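Uracil-dna glycosylase (Deinococcus radiodurans, PDB 4UQM) belongs to the uracil-DNA glycosylase superfamily and is built around a four-stranded parallel beta-sheet flanked by helices. Local coordinates at residues 166-171 against 188-193. The protein carries 1 engineered substitution. Sequence-based numbering, arbitrary orientation.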
ATOM      1  N   ALA A 166      -9.721   6.992  -5.716  1.00 19.55           N
ATOM      2  CA  ALA A 166     -10.939   6.867  -4.924  1.00 20.29           C
ATOM      3  C   ALA A 166     -10.651   6.348  -3.519  1.00 20.09           C
ATOM      4  O   ALA A 166     -11.271   6.815  -2.539  1.00 20.12           O
ATOM      5  CB  ALA A 166     -11.972   5.996  -5.644  1.00 20.14           C
ATOM      6  N   VAL A 167      -9.689   5.450  -3.388  1.00 18.34           N
ATOM      7  CA  VAL A 167      -9.296   4.955  -2.061  1.00 18.81           C
ATOM      8  C   VAL A 167      -8.686   6.089  -1.232  1.00 19.19           C
ATOM      9  O   VAL A 167      -9.091   6.324  -0.095  1.00 19.10           O
ATOM     10  CB  VAL A 167      -8.342   3.767  -2.164  1.00 17.96           C
ATOM     11  CG1 VAL A 167      -7.779   3.367  -0.795  1.00 16.58           C
ATOM     12  CG2 VAL A 167      -8.998   2.556  -2.840  1.00 18.83           C
ATOM     13  N   ILE A 168      -7.756   6.824  -1.830  1.00 18.53           N
ATOM     14  CA  ILE A 168      -7.132   8.015  -1.208  0.50 19.38           C
ATOM     15  C   ILE A 168      -8.201   9.004  -0.791  1.00 18.50           C
ATOM     16  O   ILE A 168      -8.191   9.506   0.327  1.00 19.13           O
ATOM     17  CB  ILE A 168      -6.187   8.727  -2.202  0.50 18.83           C
ATOM     18  CG1 ILE A 168      -4.900   7.917  -2.432  0.50 18.54           C
ATOM     19  CG2 ILE A 168      -5.879  10.171  -1.757  0.50 18.33           C
ATOM     20  CD1 ILE A 168      -3.917   7.992  -1.284  0.50 19.32           C
ATOM     21  N   LYS A 169      -9.142   9.311  -1.698  1.00 19.85           N
ATOM     22  CA  LYS A 169     -10.211  10.240  -1.391  1.00 20.32           C
ATOM     23  C   LYS A 169     -11.079   9.774  -0.217  1.00 21.24           C
ATOM     24  O   LYS A 169     -11.469  10.602   0.605  1.00 20.35           O
ATOM     25  CB  LYS A 169     -11.089  10.526  -2.626  1.00 21.57           C
ATOM     26  CG  LYS A 169     -10.333  11.419  -3.645  1.00 25.17           C
ATOM     27  CD  LYS A 169     -11.182  11.663  -4.877  1.00 30.65           C
ATOM     28  CE  LYS A 169     -10.371  11.980  -6.150  1.00 31.23           C
ATOM     29  NZ  LYS A 169     -11.175  11.981  -7.408  1.00 36.56           N
ATOM     30  N   ALA A 170     -11.372   8.466  -0.132  1.00 19.75           N
ATOM     31  CA  ALA A 170     -12.205   7.970   0.974  1.00 21.87           C
ATOM     32  C   ALA A 170     -11.496   8.132   2.327  1.00 20.68           C
ATOM     33  O   ALA A 170     -12.111   8.502   3.347  1.00 21.79           O
ATOM     34  CB  ALA A 170     -12.534   6.523   0.760  1.00 21.44           C
ATOM     35  N   VAL A 171     -10.196   7.842   2.343  1.00 19.35           N
ATOM     36  CA  VAL A 171      -9.391   8.040   3.553  1.00 19.27           C
ATOM     37  C   VAL A 171      -9.274   9.530   3.865  1.00 20.56           C
ATOM     38  O   VAL A 171      -9.408   9.916   5.021  1.00 21.09           O
ATOM     39  CB  VAL A 171      -8.012   7.387   3.383  1.00 19.09           C
ATOM     40  CG1 VAL A 171      -7.153   7.621   4.588  1.00 19.54           C
ATOM     41  CG2 VAL A 171      -8.177   5.866   3.167  1.00 19.10           C
ATOM     42  N   ARG A 188       3.409   9.647  -5.480  1.00 17.73           N
ATOM     43  CA  ARG A 188       3.373  11.076  -5.190  1.00 19.32           C
ATOM     44  C   ARG A 188       2.400  11.881  -6.046  1.00 19.99           C
ATOM     45  O   ARG A 188       2.031  12.994  -5.659  1.00 21.40           O
ATOM     46  CB  ARG A 188       4.784  11.625  -5.229  1.00 20.14           C
ATOM     47  CG  ARG A 188       5.575  11.106  -4.024  1.00 18.98           C
ATOM     48  CD  ARG A 188       7.052  11.358  -4.165  1.00 20.29           C
ATOM     49  NE  ARG A 188       7.434  12.716  -3.903  1.00 22.57           N
ATOM     50  CZ  ARG A 188       8.701  13.139  -3.826  1.00 23.71           C
ATOM     51  NH1 ARG A 188       9.723  12.324  -4.082  1.00 24.76           N
ATOM     52  NH2 ARG A 188       8.929  14.400  -3.510  1.00 27.12           N
ATOM     53  N   LYS A 189       1.939  11.319  -7.166  1.00 19.50           N
ATOM     54  CA  LYS A 189       0.896  11.983  -7.965  1.00 21.75           C
ATOM     55  C   LYS A 189      -0.405  12.161  -7.162  1.00 21.48           C
ATOM     56  O   LYS A 189      -1.207  13.024  -7.518  1.00 24.41           O
ATOM     57  CB  LYS A 189       0.621  11.194  -9.258  1.00 22.64           C
ATOM     58  CG  LYS A 189       1.808  11.052 -10.175  1.00 23.49           C
ATOM     59  CD  LYS A 189       1.496  10.495 -11.548  1.00 26.03           C
ATOM     60  CE  LYS A 189       2.778  10.314 -12.356  1.00 29.26           C
ATOM     61  NZ  LYS A 189       3.617  11.508 -12.450  1.00 36.39           N
ATOM     62  N   LYS A 190      -0.596  11.370  -6.099  1.00 19.24           N
ATOM     63  CA  LYS A 190      -1.820  11.456  -5.261  1.00 19.88           C
ATOM     64  C   LYS A 190      -1.795  12.661  -4.298  1.00 21.42           C
ATOM     65  O   LYS A 190      -2.809  12.964  -3.638  1.00 20.19           O
ATOM     66  CB  LYS A 190      -2.020  10.209  -4.396  1.00 20.52           C
ATOM     67  CG  LYS A 190      -1.976   8.872  -5.049  1.00 23.15           C
ATOM     68  CD  LYS A 190      -3.020   8.699  -6.035  1.00 24.11           C
ATOM     69  CE  LYS A 190      -3.172   7.220  -6.392  1.00 20.82           C
ATOM     70  NZ  LYS A 190      -3.861   7.156  -7.677  1.00 19.91           N
ATOM     71  N   LYS A 191      -0.634  13.320  -4.162  1.00 20.80           N
ATOM     72  CA  LYS A 191      -0.496  14.343  -3.098  1.00 21.17           C
ATOM     73  C   LYS A 191      -1.573  15.412  -3.121  1.00 21.87           C
ATOM     74  O   LYS A 191      -2.073  15.769  -2.084  1.00 23.32           O
ATOM     75  CB  LYS A 191       0.884  14.989  -3.148  1.00 23.30           C
ATOM     76  CG  LYS A 191       1.122  15.982  -2.026  1.00 25.47           C
ATOM     77  CD  LYS A 191       2.518  16.533  -2.159  1.00 28.10           C
ATOM     78  CE  LYS A 191       2.808  17.612  -1.150  1.00 29.78           C
ATOM     79  NZ  LYS A 191       4.049  18.285  -1.634  1.00 36.07           N
ATOM     80  N   LYS A 192      -1.931  15.913  -4.305  1.00 22.47           N
ATOM     81  CA  LYS A 192      -2.968  16.923  -4.441  1.00 25.29           C
ATOM     82  C   LYS A 192      -4.360  16.554  -3.916  1.00 24.20           C
ATOM     83  O   LYS A 192      -5.167  17.439  -3.621  1.00 26.17           O
ATOM     84  CB  LYS A 192      -3.094  17.391  -5.912  1.00 28.01           C
ATOM     85  CG  LYS A 192      -3.611  16.345  -6.881  1.00 31.04           C
ATOM     86  CD  LYS A 192      -4.010  16.939  -8.229  1.00 34.50           C
ATOM     87  CE  LYS A 192      -5.500  17.287  -8.234  1.00 38.89           C
ATOM     88  NZ  LYS A 192      -6.001  17.998  -9.429  1.00 46.73           N
ATOM     89  N   LEU A 193      -4.612  15.249  -3.788  1.00 23.51           N
ATOM     90  CA  LEU A 193      -5.903  14.778  -3.287  1.00 22.65           C
ATOM     91  C   LEU A 193      -5.979  14.857  -1.771  1.00 22.99           C
ATOM     92  O   LEU A 193      -7.079  14.699  -1.213  1.00 24.56           O
ATOM     93  CB  LEU A 193      -6.105  13.302  -3.692  1.00 23.85           C
ATOM     94  CG  LEU A 193      -6.116  13.052  -5.200  1.00 25.61           C
ATOM     95  CD1 LEU A 193      -6.254  11.563  -5.467  1.00 24.94           C
ATOM     96  CD2 LEU A 193      -7.135  13.896  -5.923  1.00 28.20           C
TER
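Lys169, on helix 160-172, comes closest through the backbone to Leu193, with the CA of Lys169 6.5 Å from the CA of Leu193; the facing chain makes a type I turn from Arg188 to Lys191 and then a short 3-10 segment. Ile168 and Leu193 bury the most surface, in nearly equal shares. In the conformer of Ile168 described here, one of two modelled, its two branches part company: chi1 of -72° sets CG1 beside the backbone N and leaves CG2 anti to it. CG2 of Ile168 lies 3.7 Å from CB of Leu193, while CG1 of Ile168 lies 4.0 Å from CG of Lys190. The Ile168 and Leu193 side chains meet at about a right angle. Helix 160-172 packs on the central parallel sheet: Ile168 also touches Leu78 and Phe180 on the adjacent strands 77-81 and 179-183, and Lys190 touches Leu80. Lys190 is buried, and its chain bends at chi2 (-62°). Its aliphatic part packs against Ile168, and its NZ forms a salt bridge with Asp165 and a hydrogen bond to Thr164, so the amino group links the turn to helix 160-172. At the exposed edge, Lys169 runs extended beyond CG and lays its CE 3.8 Å from CD2 of Leu193.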